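Local coordinates for protein glutamate--LysW ligase ArgX (Sulfolobus tokodaii, PDB 3VPB) that probably catalyses the ATP-dependent attachment of glutamate to the C-terminal glutamate of the carrier protein LysW, a step in arginine biosynthesis, at residues S138-V143 with K147-H152; E97-P102 with V222-S227; K15-A20 with V49-P54. One frame throughout, in Å; residues are numbered along the deposited sequence. Where two conformers were deposited one is given.

Contact 1: S138-V143 with K147-H152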
loop_
_atom_site.group_PDB
_atom_site.type_symbol
_atom_site.label_atom_id
_atom_site.label_comp_id
_atom_site.label_asym_id
_atom_site.label_seq_id
_atom_site.Cartn_x
_atom_site.Cartn_y
_atom_site.Cartn_z
ATOM N N SER B 138 5.767 17.495 6.901
ATOM C CA SER B 138 5.928 17.250 8.333
ATOM C C SER B 138 6.932 18.214 8.922
ATOM O O SER B 138 8.005 18.427 8.350
ATOM C CB SER B 138 6.433 15.847 8.558
ATOM O OG SER B 138 5.483 14.911 8.140
ATOM N N LEU B 139 6.557 18.791 10.056
ATOM C CA LEU B 139 7.436 19.657 10.836
ATOM C C LEU B 139 8.186 18.755 11.817
ATOM O O LEU B 139 7.547 18.019 12.612
ATOM C CB LEU B 139 6.597 20.766 11.541
ATOM C CG LEU B 139 7.300 21.898 12.322
ATOM C CD1 LEU B 139 8.383 22.576 11.483
ATOM C CD2 LEU B 139 6.322 22.942 12.892
ATOM N N ILE B 140 9.517 18.759 11.742
ATOM C CA ILE B 140 10.351 17.899 12.582
ATOM C C ILE B 140 11.230 18.739 13.503
ATOM O O ILE B 140 12.119 19.482 13.061
ATOM C CB ILE B 140 11.177 16.893 11.774
ATOM C CG1 ILE B 140 10.225 16.022 10.911
ATOM C CG2 ILE B 140 12.016 15.988 12.715
ATOM C CD1 ILE B 140 10.905 15.109 9.987
ATOM N N ARG B 141 10.966 18.610 14.789
ATOM C CA ARG B 141 11.539 19.558 15.754
ATOM C C ARG B 141 12.497 18.899 16.727
ATOM O O ARG B 141 13.177 19.586 17.474
ATOM C CB ARG B 141 10.422 20.314 16.461
ATOM C CG ARG B 141 9.648 21.195 15.486
ATOM C CD ARG B 141 8.296 21.462 15.971
ATOM N NE ARG B 141 7.451 20.266 16.047
ATOM C CZ ARG B 141 6.219 20.300 16.540
ATOM N NH1 ARG B 141 5.726 21.464 16.979
ATOM N NH2 ARG B 141 5.488 19.193 16.603
ATOM N N ASP B 142 12.555 17.568 16.707
ATOM C CA ASP B 142 13.494 16.809 17.532
ATOM C C ASP B 142 13.671 15.394 16.981
ATOM O O ASP B 142 12.969 15.016 16.039
ATOM C CB ASP B 142 13.102 16.807 19.023
ATOM C CG ASP B 142 11.784 16.087 19.312
ATOM O OD1 ASP B 142 11.476 15.049 18.715
ATOM O OD2 ASP B 142 11.047 16.574 20.192
ATOM N N VAL B 143 14.593 14.628 17.570
ATOM C CA VAL B 143 14.930 13.298 17.050
ATOM C C VAL B 143 13.803 12.271 17.220
ATOM O O VAL B 143 13.710 11.329 16.438
ATOM C CB VAL B 143 16.209 12.706 17.691
ATOM C CG1 VAL B 143 16.859 11.734 16.722
ATOM C CG2 VAL B 143 17.184 13.798 18.089
ATOM N N LYS B 147 12.400 10.258 14.118
ATOM C CA LYS B 147 12.394 8.777 14.049
ATOM C C LYS B 147 11.018 8.203 13.732
ATOM O O LYS B 147 10.908 7.245 12.960
ATOM C CB LYS B 147 12.913 8.170 15.366
ATOM C CG LYS B 147 14.435 8.240 15.509
ATOM C CD LYS B 147 14.915 7.743 16.876
ATOM C CE LYS B 147 16.313 7.199 16.764
ATOM N NZ LYS B 147 17.084 7.198 18.035
ATOM N N THR B 148 9.974 8.770 14.332
ATOM C CA THR B 148 8.625 8.243 14.087
ATOM C C THR B 148 8.144 8.581 12.679
ATOM O O THR B 148 7.522 7.750 12.026
ATOM C CB THR B 148 7.594 8.598 15.191
ATOM O OG1 THR B 148 6.406 7.816 14.981
ATOM C CG2 THR B 148 7.217 10.040 15.138
ATOM N N ILE B 149 8.496 9.760 12.175
ATOM C CA ILE B 149 8.161 10.101 10.784
ATOM C C ILE B 149 8.881 9.170 9.810
ATOM O O ILE B 149 8.277 8.657 8.859
ATOM C CB ILE B 149 8.420 11.617 10.460
ATOM C CG1 ILE B 149 7.532 12.521 11.328
ATOM C CG2 ILE B 149 8.179 11.927 8.933
ATOM C CD1 ILE B 149 6.033 12.301 11.170
ATOM N N ILE B 150 10.172 8.934 10.029
ATOM C CA ILE B 150 10.910 7.987 9.180
ATOM C C ILE B 150 10.206 6.636 9.108
ATOM O O ILE B 150 10.036 6.076 8.027
ATOM C CB ILE B 150 12.362 7.815 9.668
ATOM C CG1 ILE B 150 13.179 9.068 9.300
ATOM C CG2 ILE B 150 13.009 6.579 9.058
ATOM C CD1 ILE B 150 14.554 9.114 9.982
ATOM N N GLU B 151 9.782 6.127 10.264
ATOM C CA GLU B 151 9.106 4.835 10.306
ATOM C C GLU B 151 7.805 4.845 9.512
ATOM O O GLU B 151 7.497 3.886 8.798
ATOM C CB GLU B 151 8.792 4.432 11.763
ATOM C CG GLU B 151 9.981 3.945 12.574
ATOM C CD GLU B 151 9.586 3.356 13.938
ATOM O OE1 GLU B 151 10.451 2.724 14.583
ATOM O OE2 GLU B 151 8.424 3.525 14.353
ATOM N N HIS B 152 7.026 5.910 9.691
ATOM C CA HIS B 152 5.782 6.072 8.968
ATOM C C HIS B 152 5.975 6.135 7.453
ATOM O O HIS B 152 5.207 5.485 6.731
ATOM C CB HIS B 152 5.006 7.284 9.473
ATOM C CG HIS B 152 4.283 7.033 10.769
ATOM N ND1 HIS B 152 4.931 6.948 11.984
ATOM C CD2 HIS B 152 2.968 6.850 11.032
ATOM C CE1 HIS B 152 4.044 6.715 12.940
ATOM N NE2 HIS B 152 2.848 6.642 12.388
#
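Ile149 meets both Ser138 and Ile140 where helix 143-153 packs beside strand 138-140. Within this chain the strand is outermost in the antiparallel sheet of the ATP-grasp domain. Ser138 and Ile140 both point toward the helix, two residues apart on the strand. Ile149 points back at them from the second turn of the helix. It is turned so that two of its methyls face the hydroxyl together from the helix side: Ser138 OG lies 4.0 Å from Ile149 CD1 and 4.1 Å from Ile149 CG2. CD1 gets there because the Ile149 side chain is folded at its second torsion (chi2 -59°). Ile140 has the opposite shape. Its CD1 is fully extended (chi2 174°) and comes in toward the base of Ile149, 4.3 Å from CB. Tyr117 and Phe122 also pack on Ile140.

The Ser138 hydroxyl is buried but well supplied with partners. It bonds to Arg153 NH2 and to Thr148 OG1 of the second subunit, so this strand and helix also form part of a subunit interface. There Arg141 forms a salt bridge to Asp142 of the second subunit, and Asp142 one to Arg141 of the second subunit.

The chain turns from strand to helix at Asp142. This residue is the N-cap, and its OD1 accepts from Glu145 N. Within the first turn, Lys147 N donates to Val143 O at 2.9 Å, with an N-H...O angle of 158°. The lysine chain starts beside the same carbonyl oxygen, with CG 3.3 Å from Val143 O. It then runs out extended toward Asn197 of the second subunit. Further along the helix, Thr148 O accepts two bonds from opposite faces of its plane, one from His152 N and one, at 2.7 Å, from His152 ND1.

Contact 2: E97-P102 with V222-S227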
loop_
_atom_site.group_PDB
_atom_site.type_symbol
_atom_site.label_atom_id
_atom_site.label_comp_id
_atom_site.label_asym_id
_atom_site.label_seq_id
_atom_site.Cartn_x
_atom_site.Cartn_y
_atom_site.Cartn_z
ATOM N N GLU B 97 19.296 27.188 -12.094
ATOM C CA GLU B 97 19.192 28.489 -12.761
ATOM C C GLU B 97 19.242 29.674 -11.789
ATOM O O GLU B 97 19.006 30.814 -12.188
ATOM C CB GLU B 97 17.910 28.568 -13.569
ATOM C CG GLU B 97 17.613 27.362 -14.434
ATOM C CD GLU B 97 18.313 27.396 -15.772
ATOM O OE1 GLU B 97 19.542 27.174 -15.813
ATOM O OE2 GLU B 97 17.621 27.616 -16.790
ATOM N N GLY B 98 19.561 29.414 -10.522
ATOM C CA GLY B 98 19.757 30.484 -9.545
ATOM C C GLY B 98 18.485 31.079 -8.950
ATOM O O GLY B 98 18.509 32.201 -8.421
ATOM N N ILE B 99 17.374 30.351 -9.030
ATOM C CA ILE B 99 16.173 30.727 -8.302
ATOM C C ILE B 99 16.313 30.233 -6.867
ATOM O O ILE B 99 16.708 29.095 -6.646
ATOM C CB ILE B 99 14.915 30.162 -8.967
ATOM C CG1 ILE B 99 14.594 30.945 -10.230
ATOM C CG2 ILE B 99 13.715 30.155 -8.011
ATOM C CD1 ILE B 99 13.994 32.314 -9.977
ATOM N N PRO B 100 16.000 31.093 -5.884
ATOM C CA PRO B 100 16.195 30.688 -4.494
ATOM C C PRO B 100 15.118 29.684 -4.104
ATOM O O PRO B 100 13.946 29.850 -4.470
ATOM C CB PRO B 100 16.031 32.014 -3.726
ATOM C CG PRO B 100 15.078 32.778 -4.588
ATOM C CD PRO B 100 15.571 32.500 -5.983
ATOM N N ILE B 101 15.552 28.605 -3.455
ATOM C CA ILE B 101 14.660 27.549 -2.990
ATOM C C ILE B 101 15.038 27.304 -1.556
ATOM O O ILE B 101 16.118 27.710 -1.110
ATOM C CB ILE B 101 14.830 26.228 -3.846
ATOM C CG1 ILE B 101 16.242 25.639 -3.640
ATOM C CG2 ILE B 101 14.441 26.507 -5.321
ATOM C CD1 ILE B 101 16.463 24.198 -4.182
ATOM N N PRO B 102 14.165 26.639 -0.782
ATOM C CA PRO B 102 14.638 26.407 0.584
ATOM C C PRO B 102 15.891 25.539 0.606
ATOM O O PRO B 102 16.050 24.659 -0.242
ATOM C CB PRO B 102 13.479 25.636 1.237
ATOM C CG PRO B 102 12.273 25.965 0.383
ATOM C CD PRO B 102 12.828 26.085 -1.025
ATOM N N VAL B 222 8.576 35.119 -9.616
ATOM C CA VAL B 222 7.550 34.257 -10.215
ATOM C C VAL B 222 7.807 34.073 -11.713
ATOM O O VAL B 222 7.807 32.945 -12.214
ATOM C CB VAL B 222 6.113 34.801 -9.992
ATOM C CG1 VAL B 222 5.070 33.963 -10.719
ATOM C CG2 VAL B 222 5.780 34.869 -8.511
ATOM N N VAL B 223 8.021 35.176 -12.431
ATOM C CA VAL B 223 8.166 35.074 -13.877
ATOM C C VAL B 223 9.365 34.202 -14.264
ATOM O O VAL B 223 9.258 33.350 -15.144
ATOM C CB VAL B 223 8.153 36.462 -14.582
ATOM C CG1 VAL B 223 8.494 36.328 -16.069
ATOM C CG2 VAL B 223 6.749 37.104 -14.429
ATOM N N LYS B 224 10.496 34.405 -13.597
ATOM C CA LYS B 224 11.686 33.619 -13.882
ATOM C C LYS B 224 11.441 32.121 -13.601
ATOM O O LYS B 224 11.783 31.253 -14.420
ATOM C CB LYS B 224 12.868 34.153 -13.085
ATOM C CG LYS B 224 14.184 33.393 -13.307
ATOM C CD LYS B 224 14.725 33.627 -14.702
ATOM C CE LYS B 224 15.679 32.510 -15.146
ATOM N NZ LYS B 224 15.929 32.591 -16.632
ATOM N N ALA B 225 10.815 31.832 -12.463
ATOM C CA ALA B 225 10.528 30.441 -12.053
ATOM C C ALA B 225 9.660 29.695 -13.079
ATOM O O ALA B 225 9.981 28.575 -13.521
ATOM C CB ALA B 225 9.878 30.433 -10.670
ATOM N N VAL B 226 8.583 30.350 -13.494
ATOM C CA VAL B 226 7.689 29.802 -14.515
ATOM C C VAL B 226 8.349 29.641 -15.888
ATOM O O VAL B 226 8.010 28.715 -16.638
ATOM C CB VAL B 226 6.415 30.657 -14.647
ATOM C CG1 VAL B 226 5.492 30.061 -15.684
ATOM C CG2 VAL B 226 5.705 30.736 -13.294
ATOM N N SER B 227 9.246 30.561 -16.234
ATOM C CA SER B 227 9.936 30.482 -17.507
ATOM C C SER B 227 10.916 29.327 -17.517
ATOM O O SER B 227 11.121 28.705 -18.557
ATOM C CB SER B 227 10.664 31.783 -17.812
ATOM O OG SER B 227 9.734 32.842 -17.959
HETATM O O HOH W 1 17.698 30.816 -16.849
#
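The flat carboxylate of Glu97 faces the amine of Lys224 at the Schellman motif that ends helix 87-96 in the ATP-grasp domain. A water may link the two, but the link is doubtful: Lys224 NZ is unusually close to it at 2.5 Å, and its bond to Glu97 OE2 is weak at 3.2 Å. The two charged atoms themselves stay 5.3 Å apart, NZ to OE2, so this is not a direct salt bridge. The second flat group is the backbone carbonyl of Val223 in the facing helix. Ser227 N and Ser227 OG approach Val223 O from opposite faces of its plane.

The Schellman motif sets the loop side of the contact, with Gly98 as the C-prime residue at positive phi. Gly98 N bonds to Tyr95 O, and Ile99 N bonds to Leu94 O. The chain then leaves the helix with Ile99 pointing toward helix 216-229.

Ile99 makes the apolar part of the contact. Its CD1 presses on the inner part of the Lys224 chain, 3.5 Å from CG and 3.8 Å from CB. The two side chains cross obliquely. Lys224 CG stands anti to its backbone N (chi1 180°), and a bend at the next torsion carries the amine back toward Glu97. Ile99 thus packs on the lysine methylenes. Val248 of strand 245-252 and Ile228 also touch Ile99, and Pro100 is held to Val248 through its backbone carbonyl. The same isoleucine methyl also closes on the helix backbone, with Ile99 CD1 4.1 Å from Ala225 N.

Contact 3: K15-A20 with V49-P54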
loop_
_atom_site.group_PDB
_atom_site.type_symbol
_atom_site.label_atom_id
_atom_site.label_comp_id
_atom_site.label_asym_id
_atom_site.label_seq_id
_atom_site.Cartn_x
_atom_site.Cartn_y
_atom_site.Cartn_z
ATOM N N LYS B 15 -15.989 23.457 -13.438
ATOM C CA LYS B 15 -17.284 24.034 -13.823
ATOM C C LYS B 15 -17.114 25.426 -14.384
ATOM O O LYS B 15 -17.719 25.774 -15.424
ATOM C CB LYS B 15 -18.229 24.051 -12.628
ATOM C CG LYS B 15 -18.690 22.674 -12.244
ATOM C CD LYS B 15 -19.619 22.730 -11.032
ATOM C CE LYS B 15 -18.874 23.154 -9.791
ATOM N NZ LYS B 15 -19.807 23.822 -8.836
ATOM N N LEU B 16 -16.274 26.210 -13.716
ATOM C CA LEU B 16 -15.983 27.578 -14.147
ATOM C C LEU B 16 -15.273 27.597 -15.507
ATOM O O LEU B 16 -15.530 28.485 -16.328
ATOM C CB LEU B 16 -15.161 28.336 -13.088
ATOM C CG LEU B 16 -15.857 28.710 -11.767
ATOM C CD1 LEU B 16 -14.848 29.326 -10.814
ATOM C CD2 LEU B 16 -17.049 29.683 -11.965
ATOM N N ILE B 17 -14.389 26.627 -15.760
ATOM C CA ILE B 17 -13.704 26.586 -17.051
ATOM C C ILE B 17 -14.694 26.183 -18.151
ATOM O O ILE B 17 -14.687 26.760 -19.227
ATOM C CB ILE B 17 -12.444 25.659 -17.049
ATOM C CG1 ILE B 17 -11.370 26.196 -16.101
ATOM C CG2 ILE B 17 -11.849 25.512 -18.480
ATOM C CD1 ILE B 17 -10.256 25.169 -15.801
ATOM N N ALA B 18 -15.563 25.214 -17.870
ATOM C CA ALA B 18 -16.587 24.821 -18.828
ATOM C C ALA B 18 -17.517 26.008 -19.140
ATOM O O ALA B 18 -17.892 26.225 -20.308
ATOM C CB ALA B 18 -17.399 23.640 -18.305
ATOM N N LYS B 19 -17.855 26.783 -18.117
ATOM C CA LYS B 19 -18.806 27.881 -18.286
ATOM C C LYS B 19 -18.152 28.957 -19.117
ATOM O O LYS B 19 -18.793 29.567 -19.986
ATOM C CB LYS B 19 -19.261 28.431 -16.923
ATOM C CG LYS B 19 -20.284 29.579 -16.995
ATOM C CD LYS B 19 -21.599 29.130 -17.684
ATOM C CE LYS B 19 -22.702 30.195 -17.579
ATOM N NZ LYS B 19 -22.486 31.343 -18.532
ATOM N N ALA B 20 -16.862 29.178 -18.885
ATOM C CA ALA B 20 -16.134 30.186 -19.651
ATOM C C ALA B 20 -15.933 29.795 -21.120
ATOM O O ALA B 20 -15.955 30.669 -22.007
ATOM C CB ALA B 20 -14.782 30.533 -18.966
ATOM N N VAL B 49 -6.798 21.869 -28.828
ATOM C CA VAL B 49 -6.218 22.165 -27.523
ATOM C C VAL B 49 -6.925 21.300 -26.485
ATOM O O VAL B 49 -8.125 21.112 -26.569
ATOM C CB VAL B 49 -6.416 23.656 -27.121
ATOM C CG1 VAL B 49 -5.938 23.900 -25.687
ATOM C CG2 VAL B 49 -5.675 24.583 -28.081
ATOM N N ALA B 50 -6.154 20.801 -25.526
ATOM C CA ALA B 50 -6.708 20.047 -24.373
ATOM C C ALA B 50 -6.373 20.782 -23.076
ATOM O O ALA B 50 -5.233 21.189 -22.869
ATOM C CB ALA B 50 -6.132 18.635 -24.350
ATOM N N ILE B 51 -7.371 20.971 -22.206
ATOM C CA ILE B 51 -7.129 21.659 -20.924
ATOM C C ILE B 51 -7.118 20.524 -19.923
ATOM O O ILE B 51 -8.101 19.810 -19.808
ATOM C CB ILE B 51 -8.242 22.654 -20.598
ATOM C CG1 ILE B 51 -8.350 23.716 -21.698
ATOM C CG2 ILE B 51 -8.042 23.308 -19.181
ATOM C CD1 ILE B 51 -9.497 24.726 -21.422
ATOM N N ILE B 52 -5.972 20.313 -19.281
ATOM C CA ILE B 52 -5.759 19.074 -18.528
ATOM C C ILE B 52 -6.099 19.377 -17.077
ATOM O O ILE B 52 -5.343 20.045 -16.389
ATOM C CB ILE B 52 -4.264 18.579 -18.638
ATOM C CG1 ILE B 52 -3.841 18.313 -20.112
ATOM C CG2 ILE B 52 -4.069 17.334 -17.747
ATOM C CD1 ILE B 52 -4.728 17.259 -20.871
ATOM N N ARG B 53 -7.206 18.805 -16.608
ATOM C CA ARG B 53 -7.770 19.132 -15.295
ATOM C C ARG B 53 -7.983 17.972 -14.277
ATOM O O ARG B 53 -8.592 18.206 -13.237
ATOM C CB ARG B 53 -9.081 19.923 -15.491
ATOM C CG ARG B 53 -8.871 21.323 -16.120
ATOM C CD ARG B 53 -7.924 22.179 -15.291
ATOM N NE ARG B 53 -8.453 22.368 -13.933
ATOM C CZ ARG B 53 -7.896 23.170 -13.032
ATOM N NH1 ARG B 53 -8.441 23.304 -11.826
ATOM N NH2 ARG B 53 -6.806 23.854 -13.355
ATOM N N PRO B 54 -7.486 16.734 -14.543
ATOM C CA PRO B 54 -7.703 15.724 -13.505
ATOM C C PRO B 54 -7.058 16.096 -12.165
ATOM O O PRO B 54 -5.975 16.704 -12.135
ATOM C CB PRO B 54 -6.997 14.469 -14.086
ATOM C CG PRO B 54 -7.044 14.686 -15.556
ATOM C CD PRO B 54 -6.743 16.158 -15.670
#
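Ile17 supplies the whole helix side of this contact, with one methyl for each of two partners. Its CG2 meets Ile51 CD1 at 3.8 Å. Its CD1 turns to Arg53 and lies over one face of the guanidinium, offset toward the rim. There Ile17 CD1 is 3.8 Å from Arg53 NE and equally 3.8 Å from Arg53 CD. The two branches part because Ile17 CG2 stands anti to the backbone N, while CG1 lies beside it and carries CD1 outward in an extended chain (chi2 166°).

Arg53 is brought under this methyl by bends at its second and third torsions, -58° and -60°. They curl the chain back so that a flat face, not the end of the group, is offered to Ile17. Polar partners fix the group from around it. NE forms a salt bridge with Glu14, one turn before Ile17 on the same helix, and NH2 bonds to Pro255 O.

These residues belong to the Rossmann-like preATP-grasp domain. Helix 12-23 connects strands 2-7 and 27-32 of its parallel sheet and also packs on strand 49-52. Ile51 and Arg53 point to this helix, whereas the intervening Ile52 packs on helix 57-69. Helix 268-280 adds Ile276 beside Ile51.

Further out, Arg53 lies near the glutamate site: its side chain is about 4 Å from that of Phe257, which lines the pocket of the bound glutamate, and about 9 Å from the glutamate itself. Elsewhere on the helix, Lys15 NZ makes a long, weak ion pair with Asp18 of the LysW chain.

In the fold
From the N terminus, contact 3 comes first. It closes a short loop within the preATP-grasp domain, joining helix 12-23 to strand 49-52. The chain then enters the ATP-grasp domain, where residues 97-102 open contact 2. That loop is long and closes only at helix 216-229. Contact 1 opens and closes within it, as a short strand-to-helix connection from strand 138-140 into helix 143-153. No two contacts cross along the chain, and none touch in space. Contacts 1 and 3 lie on opposite sides of the chain's centre, 39 Å apart between centres. Contact 2 ties the end of helix 87-96 to the helix beside the sheet bearing the metal ligands.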